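Local structure of glutamate--tRNA ligase, cytoplasmic (Saccharomyces cerevisiae, 2HRA) at residues K54-D58 against K59-A63; E91-A94 against K95-L99; A110-S113 against Q114-T118; L133-A137 against A138-C142; D182-S185 against K186-E190. The protein attaches glutamate, first activated by ATP, to tRNA(Glu), and binds the cofactor Arc1p through the N-terminal GST-fold domain that makes up this chain. One frame throughout, in Å; residues are numbered along the deposited sequence.

All five contacts are local, yet their chemistry follows their place in the GST-like fold. Contact 4, at the start of helix 137-148, is the buried one, its centre about 9 Å from that of the chain; its polar groups meet in a capping box with a bridging water. Contacts 2 and 3 lie on consecutive helices that pack together, partly buried, each with one face turned to apolar neighbours; contact 2 also touches contact 4. Contacts 1 and 5 are at the surface and touch each other where strand 51-56 meets helix 180-195. Contact 1 is a turn closed by a carboxylate, whereas contacts 3 and 5 both repeat a serine hydroxyl bonded back to its own helix.

Contact 1: K54-D58 against K59-A63; sequences KLVDD and KKAPA
An Asx turn formed by Asp58 and Lys60 lies in the loop that leaves strand 51-56 in the small sheet of this GST-like fold. The backbone N of Lys60 donates to OD1 of Asp58 at 2.9 Å, and the bond is fairly straight at 161°. The donor comes from well above the carboxylate plane, 62° out of it. Swinging CG away from the Asp58 backbone N (chi1 179°) is what carries the carboxylate forward over the turn. OD1 is equally near Lys59 N, but the angle there is too poor for a bond. The Lys60 chain runs extended into the surroundings, its NZ 6.7 Å from Asp58 OD1, so the turn is held by a main-chain N-H and not by a salt bridge. On the returning limb the methyl CB of Ala61 rests 3.5 Å from Asp58 O, and it approaches Val56 CG2 only loosely, at 4.5 Å. Asn26 ND2, at the end of strand 21-26, donates to both Asp58 O and Pro62 O and so ties the two limbs of the loop together. Asp57 turns to a salt bridge with Lys28, while strand 51-56 pairs in parallel with strand 21-26 and lies against helix 180-195.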
loop_
_atom_site.group_PDB
_atom_site.type_symbol
_atom_site.label_atom_id
_atom_site.label_comp_id
_atom_site.label_asym_id
_atom_site.label_seq_id
_atom_site.Cartn_x
_atom_site.Cartn_y
_atom_site.Cartn_z
ATOM N N LYS A 54 -6.898 9.623 -9.920
ATOM C CA LYS A 54 -7.881 10.678 -9.708
ATOM C C LYS A 54 -8.077 10.820 -8.203
ATOM O O LYS A 54 -8.011 9.835 -7.478
ATOM C CB LYS A 54 -9.206 10.334 -10.375
ATOM C CG LYS A 54 -10.247 11.461 -10.332
ATOM C CD LYS A 54 -11.654 10.935 -10.080
ATOM C CE LYS A 54 -12.682 12.065 -9.938
ATOM N NZ LYS A 54 -12.627 12.759 -8.603
ATOM N N LEU A 55 -8.286 12.049 -7.751
ATOM C CA LEU A 55 -8.415 12.351 -6.338
ATOM C C LEU A 55 -9.815 12.761 -5.936
ATOM O O LEU A 55 -10.507 13.493 -6.651
ATOM C CB LEU A 55 -7.508 13.496 -5.950
ATOM C CG LEU A 55 -6.059 13.399 -6.328
ATOM C CD1 LEU A 55 -5.470 14.803 -6.216
ATOM C CD2 LEU A 55 -5.331 12.388 -5.440
ATOM N N VAL A 56 -10.218 12.291 -4.764
ATOM C CA VAL A 56 -11.394 12.830 -4.088
ATOM C C VAL A 56 -10.951 13.102 -2.663
ATOM O O VAL A 56 -9.895 12.639 -2.247
ATOM C CB VAL A 56 -12.603 11.888 -4.187
ATOM C CG1 VAL A 56 -12.896 11.597 -5.666
ATOM C CG2 VAL A 56 -12.372 10.579 -3.393
ATOM N N ASP A 57 -11.729 13.891 -1.935
ATOM C CA ASP A 57 -11.339 14.315 -0.601
ATOM C C ASP A 57 -12.619 14.441 0.187
ATOM O O ASP A 57 -13.134 15.536 0.424
ATOM C CB ASP A 57 -10.571 15.637 -0.660
ATOM C CG ASP A 57 -9.771 15.914 0.597
ATOM O OD1 ASP A 57 -9.934 17.009 1.157
ATOM O OD2 ASP A 57 -8.982 15.051 1.034
ATOM N N ASP A 58 -13.153 13.287 0.560
ATOM C CA ASP A 58 -14.464 13.235 1.177
ATOM C C ASP A 58 -14.535 11.956 1.960
ATOM O O ASP A 58 -14.420 10.885 1.384
ATOM C CB ASP A 58 -15.545 13.251 0.099
ATOM C CG ASP A 58 -16.940 13.178 0.675
ATOM O OD1 ASP A 58 -17.082 13.136 1.921
ATOM O OD2 ASP A 58 -17.903 13.169 -0.128
ATOM N N LYS A 59 -14.721 12.074 3.270
ATOM C CA LYS A 59 -14.748 10.898 4.123
ATOM C C LYS A 59 -15.986 10.028 3.890
ATOM O O LYS A 59 -15.991 8.868 4.304
ATOM C CB LYS A 59 -14.675 11.285 5.589
ATOM C CG LYS A 59 -14.309 10.117 6.465
ATOM C CD LYS A 59 -14.877 10.242 7.833
ATOM C CE LYS A 59 -15.090 8.852 8.384
ATOM N NZ LYS A 59 -14.804 8.838 9.796
ATOM N N LYS A 60 -17.008 10.559 3.220
ATOM C CA LYS A 60 -18.174 9.751 2.844
ATOM C C LYS A 60 -18.071 9.227 1.404
ATOM O O LYS A 60 -19.031 9.263 0.637
ATOM C CB LYS A 60 -19.469 10.554 3.031
ATOM C CG LYS A 60 -19.714 11.009 4.457
ATOM C CD LYS A 60 -20.868 12.025 4.543
ATOM C CE LYS A 60 -20.950 12.623 5.958
ATOM N NZ LYS A 60 -22.228 13.346 6.269
ATOM N N ALA A 61 -16.895 8.740 1.047
ATOM C CA ALA A 61 -16.665 8.143 -0.267
ATOM C C ALA A 61 -15.725 6.971 -0.031
ATOM O O ALA A 61 -14.974 6.979 0.954
ATOM C CB ALA A 61 -16.034 9.148 -1.215
ATOM N N PRO A 62 -15.772 5.950 -0.910
ATOM C CA PRO A 62 -14.832 4.851 -0.831
ATOM C C PRO A 62 -13.392 5.349 -0.707
ATOM O O PRO A 62 -13.045 6.413 -1.217
ATOM C CB PRO A 62 -15.029 4.121 -2.168
ATOM C CG PRO A 62 -16.414 4.414 -2.566
ATOM C CD PRO A 62 -16.746 5.765 -2.003
ATOM N N ALA A 63 -12.568 4.565 -0.034
ATOM C CA ALA A 63 -11.157 4.859 0.088
ATOM C C ALA A 63 -10.445 4.827 -1.265
ATOM O O ALA A 63 -9.452 5.527 -1.484
ATOM C CB ALA A 63 -10.515 3.854 1.021
#

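Contact 2: E91-A94 against K95-L99; sequences EQVA and KWVNL
Gln92 sets CG beside its own backbone N (chi1 -83°) and bends again at chi2, which folds its amide forward alongside Lys95 and Trp96, one turn further along helix 90-104 in the helical part of the GST-like fold. OE1 lies against the aliphatic chain of Lys95, 3.1 Å from CE. That chain bends in turn at chi3 and chi4, bringing NZ over one face of the Trp96 indole, 3.9 Å above the plane and towards the rim. The Gln92 amide stands almost at right angles to the indole, their planes 82° apart, with NE2 3.9 Å from Trp96 NE1. Meanwhile the carbonyl oxygen of Gln92 reaches the ring edge near its plane, 3.2 Å from CD1. Cut back to an alanine, Gln92 would no longer offer an amide to the Lys95 methylenes, and that chain would probably be freer to turn away from the indole. The buried Trp96 also packs on Leu119 and Gln122 of helix 109-122 and on Leu130 of the following loop. On another side of the helix, Val93 CG1 meets Val97 CG2 at 3.7 Å. The same pair is tied through the backbone: Val97 N donates to Val93 O at 2.9 Å with a nearly linear angle of 171°.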
loop_
_atom_site.group_PDB
_atom_site.type_symbol
_atom_site.label_atom_id
_atom_site.label_comp_id
_atom_site.label_asym_id
_atom_site.label_seq_id
_atom_site.Cartn_x
_atom_site.Cartn_y
_atom_site.Cartn_z
ATOM N N GLU A 91 -1.179 -18.203 -4.154
ATOM C CA GLU A 91 -1.642 -18.624 -2.830
ATOM C C GLU A 91 -0.810 -17.913 -1.744
ATOM O O GLU A 91 -1.349 -17.365 -0.782
ATOM C CB GLU A 91 -1.529 -20.156 -2.682
ATOM C CG GLU A 91 -2.303 -20.747 -1.486
ATOM C CD GLU A 91 -1.676 -22.024 -0.913
ATOM O OE1 GLU A 91 -1.375 -22.957 -1.692
ATOM O OE2 GLU A 91 -1.507 -22.107 0.329
ATOM N N GLN A 92 0.506 -17.902 -1.911
ATOM C CA GLN A 92 1.364 -17.281 -0.906
ATOM C C GLN A 92 1.216 -15.760 -0.932
ATOM O O GLN A 92 1.197 -15.132 0.121
ATOM C CB GLN A 92 2.829 -17.728 -1.031
ATOM C CG GLN A 92 3.114 -19.088 -0.345
ATOM C CD GLN A 92 2.974 -19.019 1.166
ATOM O OE1 GLN A 92 2.068 -19.606 1.741
ATOM N NE2 GLN A 92 3.860 -18.273 1.808
ATOM N N VAL A 93 1.069 -15.154 -2.106
ATOM C CA VAL A 93 0.823 -13.709 -2.127
ATOM C C VAL A 93 -0.496 -13.355 -1.433
ATOM O O VAL A 93 -0.556 -12.415 -0.615
ATOM C CB VAL A 93 0.848 -13.145 -3.552
ATOM C CG1 VAL A 93 0.269 -11.740 -3.559
ATOM C CG2 VAL A 93 2.269 -13.178 -4.080
ATOM N N ALA A 94 -1.545 -14.114 -1.731
ATOM C CA ALA A 94 -2.847 -13.882 -1.083
ATOM C C ALA A 94 -2.800 -13.925 0.434
ATOM O O ALA A 94 -3.476 -13.151 1.078
ATOM C CB ALA A 94 -3.878 -14.855 -1.596
ATOM N N LYS A 95 -2.028 -14.837 1.023
ATOM C CA LYS A 95 -1.920 -14.885 2.502
ATOM C C LYS A 95 -1.416 -13.586 3.080
ATOM O O LYS A 95 -1.853 -13.153 4.146
ATOM C CB LYS A 95 -0.931 -15.952 2.960
ATOM C CG LYS A 95 -1.284 -17.392 2.649
ATOM C CD LYS A 95 -0.483 -18.373 3.519
ATOM C CE LYS A 95 0.925 -17.854 3.988
ATOM N NZ LYS A 95 0.955 -17.219 5.366
ATOM N N TRP A 96 -0.442 -12.981 2.411
ATOM C CA TRP A 96 0.208 -11.824 2.961
ATOM C C TRP A 96 -0.589 -10.581 2.630
ATOM O O TRP A 96 -0.641 -9.655 3.398
ATOM C CB TRP A 96 1.662 -11.737 2.490
ATOM C CG TRP A 96 2.477 -12.789 3.116
ATOM C CD1 TRP A 96 2.873 -13.972 2.557
ATOM C CD2 TRP A 96 2.969 -12.797 4.469
ATOM N NE1 TRP A 96 3.574 -14.717 3.485
ATOM C CE2 TRP A 96 3.651 -14.009 4.659
ATOM C CE3 TRP A 96 2.903 -11.888 5.528
ATOM C CZ2 TRP A 96 4.259 -14.344 5.876
ATOM C CZ3 TRP A 96 3.494 -12.220 6.724
ATOM C CH2 TRP A 96 4.168 -13.431 6.896
ATOM N N VAL A 97 -1.210 -10.555 1.476
ATOM C CA VAL A 97 -2.154 -9.491 1.161
ATOM C C VAL A 97 -3.341 -9.516 2.108
ATOM O O VAL A 97 -3.788 -8.475 2.554
ATOM C CB VAL A 97 -2.648 -9.616 -0.258
ATOM C CG1 VAL A 97 -3.761 -8.595 -0.493
ATOM C CG2 VAL A 97 -1.459 -9.400 -1.208
ATOM N N ASN A 98 -3.843 -10.709 2.423
ATOM C CA ASN A 98 -4.890 -10.852 3.445
ATOM C C ASN A 98 -4.459 -10.324 4.801
ATOM O O ASN A 98 -5.212 -9.601 5.467
ATOM C CB ASN A 98 -5.302 -12.317 3.578
ATOM C CG ASN A 98 -6.085 -12.819 2.373
ATOM O OD1 ASN A 98 -6.700 -12.040 1.635
ATOM N ND2 ASN A 98 -6.080 -14.129 2.173
ATOM N N LEU A 99 -3.257 -10.688 5.243
ATOM C CA LEU A 99 -2.750 -10.181 6.525
ATOM C C LEU A 99 -2.704 -8.656 6.555
ATOM O O LEU A 99 -3.092 -8.023 7.541
ATOM C CB LEU A 99 -1.336 -10.726 6.823
ATOM C CG LEU A 99 -0.801 -10.284 8.200
ATOM C CD1 LEU A 99 -1.572 -10.955 9.340
ATOM C CD2 LEU A 99 0.693 -10.518 8.336
#

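Contact 3: A110-S113 against Q114-T118; sequences AKLS and QSLET
Leu112 and Leu116, one turn apart on helix 109-122 of the helical GST-like subdomain, pass each other at a slant, with Leu112 CG 3.9 Å from Leu116 CD1. Their torsions differ: CG of Leu112 is turned away from its backbone N (chi1 -172°), sending the side chain forward along the helix, whereas CG of Leu116 lies beside its own N (chi1 -76°) and leans back. That backward lean also settles CG of Leu116 3.3 Å from Leu112 O, the carbonyl that receives the Leu116 N-H. Both leucines are buried against Ile155 of helix 152-158, forming the apolar side of the contact.

Ser115 illustrates how a buried hydroxyl can be satisfied within its own helix. OG donates to Lys111 O at 2.9 Å, and the main-chain N of the same serine donates to that oxygen at 3.0 Å. The two donors reach the carbonyl from opposite faces of its plane, OG lying 36° out of it, so one oxygen is gripped twice. With its polar end engaged, Ser115 can pack against Leu99 and Leu104 of helix 90-104. Ser113 uses the same i to i-4 device, its OG donating to Phe109 O. At the solvent side Glu117 bends at chi2, and its OE1 lies near OD1 of Asp161; the closeness of two like charges may raise the affinity of one of them for a proton. Gln114 keeps an extended chain beyond CG, and its CG lies 3.4 Å from Ala110 O.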
loop_
_atom_site.group_PDB
_atom_site.type_symbol
_atom_site.label_atom_id
_atom_site.label_comp_id
_atom_site.label_asym_id
_atom_site.label_seq_id
_atom_site.Cartn_x
_atom_site.Cartn_y
_atom_site.Cartn_z
ATOM N N ALA A 110 -2.716 -5.313 20.838
ATOM C CA ALA A 110 -2.392 -6.733 20.986
ATOM C C ALA A 110 -2.385 -7.444 19.638
ATOM O O ALA A 110 -1.448 -8.167 19.326
ATOM C CB ALA A 110 -3.361 -7.423 21.949
ATOM N N LYS A 111 -3.417 -7.214 18.830
ATOM C CA LYS A 111 -3.528 -7.887 17.549
ATOM C C LYS A 111 -2.421 -7.472 16.615
ATOM O O LYS A 111 -1.861 -8.315 15.872
ATOM C CB LYS A 111 -4.859 -7.575 16.880
ATOM C CG LYS A 111 -6.052 -8.177 17.580
ATOM C CD LYS A 111 -7.320 -7.861 16.792
ATOM C CE LYS A 111 -8.559 -8.502 17.351
ATOM N NZ LYS A 111 -9.643 -8.432 16.316
ATOM N N LEU A 112 -2.133 -6.174 16.609
ATOM C CA LEU A 112 -1.115 -5.637 15.717
ATOM C C LEU A 112 0.261 -6.176 16.128
ATOM O O LEU A 112 1.080 -6.527 15.307
ATOM C CB LEU A 112 -1.140 -4.108 15.769
ATOM C CG LEU A 112 -0.274 -3.340 14.770
ATOM C CD1 LEU A 112 -0.579 -3.781 13.318
ATOM C CD2 LEU A 112 -0.461 -1.829 14.919
ATOM N N SER A 113 0.507 -6.244 17.426
ATOM C CA SER A 113 1.732 -6.865 17.959
ATOM C C SER A 113 1.981 -8.280 17.396
ATOM O O SER A 113 3.078 -8.603 16.879
ATOM C CB SER A 113 1.669 -6.847 19.502
ATOM O OG SER A 113 1.824 -5.506 19.914
ATOM N N GLN A 114 0.940 -9.106 17.435
ATOM C CA GLN A 114 1.057 -10.470 16.958
ATOM C C GLN A 114 1.327 -10.481 15.468
ATOM O O GLN A 114 2.145 -11.256 14.975
ATOM C CB GLN A 114 -0.237 -11.241 17.186
ATOM C CG GLN A 114 -0.695 -11.425 18.618
ATOM C CD GLN A 114 -2.068 -12.137 18.677
ATOM O OE1 GLN A 114 -2.292 -13.136 17.966
ATOM N NE2 GLN A 114 -2.996 -11.607 19.499
ATOM N N SER A 115 0.593 -9.660 14.732
ATOM C CA SER A 115 0.688 -9.693 13.262
ATOM C C SER A 115 2.087 -9.214 12.844
ATOM O O SER A 115 2.710 -9.745 11.921
ATOM C CB SER A 115 -0.446 -8.843 12.647
ATOM O OG SER A 115 -1.726 -9.295 13.125
ATOM N N LEU A 116 2.580 -8.198 13.525
ATOM C CA LEU A 116 3.918 -7.695 13.296
ATOM C C LEU A 116 4.999 -8.721 13.630
ATOM O O LEU A 116 6.078 -8.709 13.035
ATOM C CB LEU A 116 4.153 -6.407 14.130
ATOM C CG LEU A 116 3.502 -5.119 13.612
ATOM C CD1 LEU A 116 3.559 -4.005 14.654
ATOM C CD2 LEU A 116 4.167 -4.695 12.272
ATOM N N GLU A 117 4.717 -9.609 14.580
ATOM C CA GLU A 117 5.673 -10.666 14.940
ATOM C C GLU A 117 5.754 -11.688 13.835
ATOM O O GLU A 117 6.836 -12.189 13.507
ATOM C CB GLU A 117 5.268 -11.348 16.235
ATOM C CG GLU A 117 6.204 -12.458 16.723
ATOM C CD GLU A 117 7.676 -12.071 16.743
ATOM O OE1 GLU A 117 7.967 -10.994 17.289
ATOM O OE2 GLU A 117 8.522 -12.836 16.189
ATOM N N THR A 118 4.591 -12.012 13.289
ATOM C CA THR A 118 4.522 -12.950 12.179
ATOM C C THR A 118 5.335 -12.462 10.977
ATOM O O THR A 118 6.082 -13.246 10.353
ATOM C CB THR A 118 3.061 -13.194 11.791
ATOM O OG1 THR A 118 2.386 -13.752 12.921
ATOM C CG2 THR A 118 2.972 -14.176 10.627
#

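Contact 4: L133-A137 against A138-C142; sequences LKYSA and ADVAC
A capping box of Ser136 and Asp139 starts helix 137-148, in a Ser-X-X-Asp sequence like that which begins the corresponding helix of glutathione transferases. The N-cap hydroxyl, Ser136 OG, accepts from Ala138 N at 3.1 Å, a placement made possible by a chi1 of 72°, which tucks OG in between the two backbone arms of the residue. In return Asp139 OD1 takes the N-H of Ser136 at 2.9 Å on its anti lone pair, and this bond is almost linear (174°). A water joins the two side chains, lying 2.7 Å from Ser136 OG and donating to Asp139 OD1 over the same distance. Lying at the N-terminal end of a helix, the carboxylate would be expected to stay ionised. A hydrophobic staple goes with the box: Tyr135, just before the cap, brings CD1 to 4.2 Å from Val140 CG2. The regular helix bonding opens with Val140 N to Ser136 O at 3.2 Å.

The other carboxylate oxygen, Asp139 OD2, accepts from Ile129 N and Trp167 NE1, which belong to the two regions that interact with Arc1p, so the cap links both of them. Val140 and Tyr135 pack on Ile42 of helix 34-46, Ala137 and Ala141 on helix 90-104, and Tyr135 meets Phe177 edge-to-face.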
loop_
_atom_site.group_PDB
_atom_site.type_symbol
_atom_site.label_atom_id
_atom_site.label_comp_id
_atom_site.label_asym_id
_atom_site.label_seq_id
_atom_site.Cartn_x
_atom_site.Cartn_y
_atom_site.Cartn_z
ATOM N N LEU A 133 14.450 -11.592 -5.456
ATOM C CA LEU A 133 15.319 -10.430 -5.637
ATOM C C LEU A 133 14.486 -9.175 -5.727
ATOM O O LEU A 133 14.927 -8.107 -5.319
ATOM C CB LEU A 133 16.194 -10.571 -6.892
ATOM C CG LEU A 133 17.392 -9.590 -6.947
ATOM C CD1 LEU A 133 18.627 -10.265 -7.466
ATOM C CD2 LEU A 133 17.118 -8.329 -7.778
ATOM N N LYS A 134 13.257 -9.342 -6.208
ATOM C CA LYS A 134 12.292 -8.284 -6.505
ATOM C C LYS A 134 11.262 -8.299 -5.396
ATOM O O LYS A 134 10.913 -9.370 -4.927
ATOM C CB LYS A 134 11.519 -8.626 -7.813
ATOM C CG LYS A 134 11.841 -7.829 -9.025
ATOM C CD LYS A 134 11.519 -8.608 -10.308
ATOM C CE LYS A 134 10.035 -8.937 -10.474
ATOM N NZ LYS A 134 9.728 -9.275 -11.893
ATOM N N TYR A 135 10.752 -7.146 -4.987
ATOM C CA TYR A 135 9.568 -7.182 -4.102
ATOM C C TYR A 135 8.360 -7.651 -4.901
ATOM O O TYR A 135 8.363 -7.688 -6.158
ATOM C CB TYR A 135 9.278 -5.854 -3.370
ATOM C CG TYR A 135 9.077 -4.666 -4.297
ATOM C CD1 TYR A 135 7.904 -4.512 -5.049
ATOM C CD2 TYR A 135 10.052 -3.701 -4.422
ATOM C CE1 TYR A 135 7.748 -3.442 -5.910
ATOM C CE2 TYR A 135 9.886 -2.617 -5.279
ATOM C CZ TYR A 135 8.744 -2.493 -6.022
ATOM O OH TYR A 135 8.609 -1.421 -6.885
ATOM N N SER A 136 7.341 -8.063 -4.174
ATOM C CA SER A 136 6.099 -8.543 -4.766
ATOM C C SER A 136 4.919 -7.763 -4.209
ATOM O O SER A 136 5.062 -6.876 -3.358
ATOM C CB SER A 136 5.930 -10.036 -4.459
ATOM O OG SER A 136 5.601 -10.188 -3.079
ATOM N N ALA A 137 3.742 -8.142 -4.671
ATOM C CA ALA A 137 2.480 -7.593 -4.208
ATOM C C ALA A 137 2.324 -7.788 -2.728
ATOM O O ALA A 137 1.647 -6.996 -2.058
ATOM C CB ALA A 137 1.274 -8.261 -4.984
ATOM N N ALA A 138 2.906 -8.853 -2.191
ATOM C CA ALA A 138 2.850 -9.068 -0.749
ATOM C C ALA A 138 3.475 -7.862 -0.003
ATOM O O ALA A 138 2.940 -7.362 0.994
ATOM C CB ALA A 138 3.564 -10.402 -0.387
ATOM N N ASP A 139 4.642 -7.430 -0.474
ATOM C CA ASP A 139 5.356 -6.324 0.127
ATOM C C ASP A 139 4.556 -5.032 -0.020
ATOM O O ASP A 139 4.520 -4.212 0.889
ATOM C CB ASP A 139 6.740 -6.162 -0.533
ATOM C CG ASP A 139 7.608 -7.377 -0.350
ATOM O OD1 ASP A 139 7.715 -8.174 -1.323
ATOM O OD2 ASP A 139 8.153 -7.561 0.765
ATOM N N VAL A 140 3.904 -4.853 -1.166
ATOM C CA VAL A 140 3.184 -3.605 -1.440
ATOM C C VAL A 140 2.013 -3.467 -0.498
ATOM O O VAL A 140 1.783 -2.412 0.094
ATOM C CB VAL A 140 2.733 -3.562 -2.925
ATOM C CG1 VAL A 140 1.865 -2.379 -3.209
ATOM C CG2 VAL A 140 3.956 -3.569 -3.852
ATOM N N ALA A 141 1.290 -4.553 -0.327
ATOM C CA ALA A 141 0.140 -4.553 0.541
ATOM C C ALA A 141 0.537 -4.347 1.992
ATOM O O ALA A 141 -0.120 -3.569 2.701
ATOM C CB ALA A 141 -0.664 -5.853 0.358
ATOM N N CYS A 142 1.603 -5.022 2.452
ATOM C CA CYS A 142 2.005 -4.890 3.851
ATOM C C CYS A 142 2.628 -3.539 4.122
ATOM O O CYS A 142 2.397 -2.954 5.191
ATOM C CB CYS A 142 2.916 -6.041 4.296
ATOM S SG CYS A 142 2.097 -7.660 4.329
HETATM O O HOH W 1 7.828 -10.797 -1.712
#

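Contact 5: D182-S185 against K186-E190; sequences DFLS and KSLLE
Residues 182-185 and 186-190 are successive turns of helix 180-195, and four i to i+4 bonds join them: Lys186 N to Asp182 O at 2.9 Å, then Ser187 to Phe183, Leu188 to Leu184 and Leu189 to Ser185. Phe183 O takes two donors. Besides the main-chain N of Ser187, at 3.1 Å, it accepts from Ser187 OG at 2.7 Å, and the two donors come from opposite faces of the carbonyl plane.

That hydroxyl has a second role. The Phe183 side chain points CG away from its backbone N (chi1 167°), which carries the phenyl ring forward until OG stands 3.6 Å above one of its faces, offset towards the rim. With an alanine in place of Ser187 the oxygen over the ring is gone, and Phe183 O would probably be left with the backbone N-H alone and the phenyl with a gap beside that face. Leu184 and Leu188 project together from one flank of the helix, with Leu184 CG 4.0 Å from Leu188 CD1. Lys186 lays its aliphatic chain back past Asp182 O, and CE comes to 4.2 Å from Asp182 CB. The charged ends stay apart, NZ of Lys186 lying 5.7 Å from OD1 of Asp182, so attraction between them is probably modest.

The leucine side of the helix rests on the edge strand of the sheet: Leu184 and Ser187 pack on Leu55 of strand 51-56, and Leu188 reaches Asp57 just beyond it. Phe183 turns to Leu37 and Arg41 of helix 34-46.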
loop_
_atom_site.group_PDB
_atom_site.type_symbol
_atom_site.label_atom_id
_atom_site.label_comp_id
_atom_site.label_asym_id
_atom_site.label_seq_id
_atom_site.Cartn_x
_atom_site.Cartn_y
_atom_site.Cartn_z
ATOM N N ASP A 182 3.686 12.084 0.110
ATOM C CA ASP A 182 3.939 13.419 -0.469
ATOM C C ASP A 182 3.220 13.648 -1.807
ATOM O O ASP A 182 2.662 14.716 -2.030
ATOM C CB ASP A 182 5.440 13.659 -0.652
ATOM C CG ASP A 182 6.162 13.874 0.671
ATOM O OD1 ASP A 182 7.411 13.982 0.645
ATOM O OD2 ASP A 182 5.479 13.960 1.722
ATOM N N PHE A 183 3.222 12.643 -2.681
ATOM C CA PHE A 183 2.455 12.721 -3.913
ATOM C C PHE A 183 0.985 12.972 -3.640
ATOM O O PHE A 183 0.348 13.808 -4.267
ATOM C CB PHE A 183 2.557 11.439 -4.738
ATOM C CG PHE A 183 1.536 11.378 -5.847
ATOM C CD1 PHE A 183 1.743 12.071 -7.036
ATOM C CD2 PHE A 183 0.349 10.694 -5.680
ATOM C CE1 PHE A 183 0.789 12.049 -8.037
ATOM C CE2 PHE A 183 -0.609 10.677 -6.695
ATOM C CZ PHE A 183 -0.383 11.346 -7.863
ATOM N N LEU A 184 0.435 12.221 -2.711
ATOM C CA LEU A 184 -0.973 12.352 -2.393
ATOM C C LEU A 184 -1.293 13.721 -1.786
ATOM O O LEU A 184 -2.267 14.374 -2.168
ATOM C CB LEU A 184 -1.391 11.201 -1.470
ATOM C CG LEU A 184 -2.868 11.063 -1.174
ATOM C CD1 LEU A 184 -3.706 11.127 -2.433
ATOM C CD2 LEU A 184 -3.077 9.748 -0.398
ATOM N N SER A 185 -0.452 14.172 -0.871
ATOM C CA SER A 185 -0.701 15.426 -0.169
ATOM C C SER A 185 -0.460 16.692 -1.006
ATOM O O SER A 185 -1.169 17.697 -0.828
ATOM C CB SER A 185 0.079 15.455 1.156
ATOM O OG SER A 185 1.374 16.009 1.019
ATOM N N LYS A 186 0.524 16.661 -1.909
ATOM C CA LYS A 186 0.705 17.760 -2.888
ATOM C C LYS A 186 -0.419 17.816 -3.916
ATOM O O LYS A 186 -0.849 18.885 -4.286
ATOM C CB LYS A 186 2.064 17.655 -3.605
ATOM C CG LYS A 186 3.225 17.919 -2.655
ATOM C CD LYS A 186 4.599 17.490 -3.202
ATOM C CE LYS A 186 5.688 17.541 -2.105
ATOM N NZ LYS A 186 6.046 18.946 -1.684
ATOM N N SER A 187 -0.890 16.664 -4.370
ATOM C CA SER A 187 -1.990 16.600 -5.306
ATOM C C SER A 187 -3.288 17.090 -4.694
ATOM O O SER A 187 -4.109 17.695 -5.369
ATOM C CB SER A 187 -2.175 15.171 -5.787
ATOM O OG SER A 187 -1.005 14.753 -6.427
ATOM N N LEU A 188 -3.480 16.804 -3.413
ATOM C CA LEU A 188 -4.683 17.239 -2.718
ATOM C C LEU A 188 -4.621 18.737 -2.463
ATOM O O LEU A 188 -5.647 19.426 -2.513
ATOM C CB LEU A 188 -4.834 16.480 -1.394
ATOM C CG LEU A 188 -5.310 15.031 -1.536
ATOM C CD1 LEU A 188 -5.007 14.258 -0.256
ATOM C CD2 LEU A 188 -6.797 15.017 -1.876
ATOM N N LEU A 189 -3.415 19.237 -2.175
ATOM C CA LEU A 189 -3.170 20.692 -2.041
ATOM C C LEU A 189 -3.527 21.437 -3.311
ATOM O O LEU A 189 -4.200 22.466 -3.267
ATOM C CB LEU A 189 -1.715 20.965 -1.661
ATOM C CG LEU A 189 -1.316 22.405 -1.344
ATOM C CD1 LEU A 189 -2.197 23.041 -0.264
ATOM C CD2 LEU A 189 0.146 22.404 -0.913
ATOM N N GLU A 190 -3.086 20.907 -4.446
ATOM C CA GLU A 190 -3.369 21.530 -5.731
ATOM C C GLU A 190 -4.856 21.428 -6.053
ATOM O O GLU A 190 -5.402 22.289 -6.721
ATOM C CB GLU A 190 -2.533 20.895 -6.847
ATOM C CG GLU A 190 -1.009 21.118 -6.711
ATOM C CD GLU A 190 -0.620 22.602 -6.653
ATOM O OE1 GLU A 190 0.321 22.935 -5.894
ATOM O OE2 GLU A 190 -1.261 23.431 -7.350
#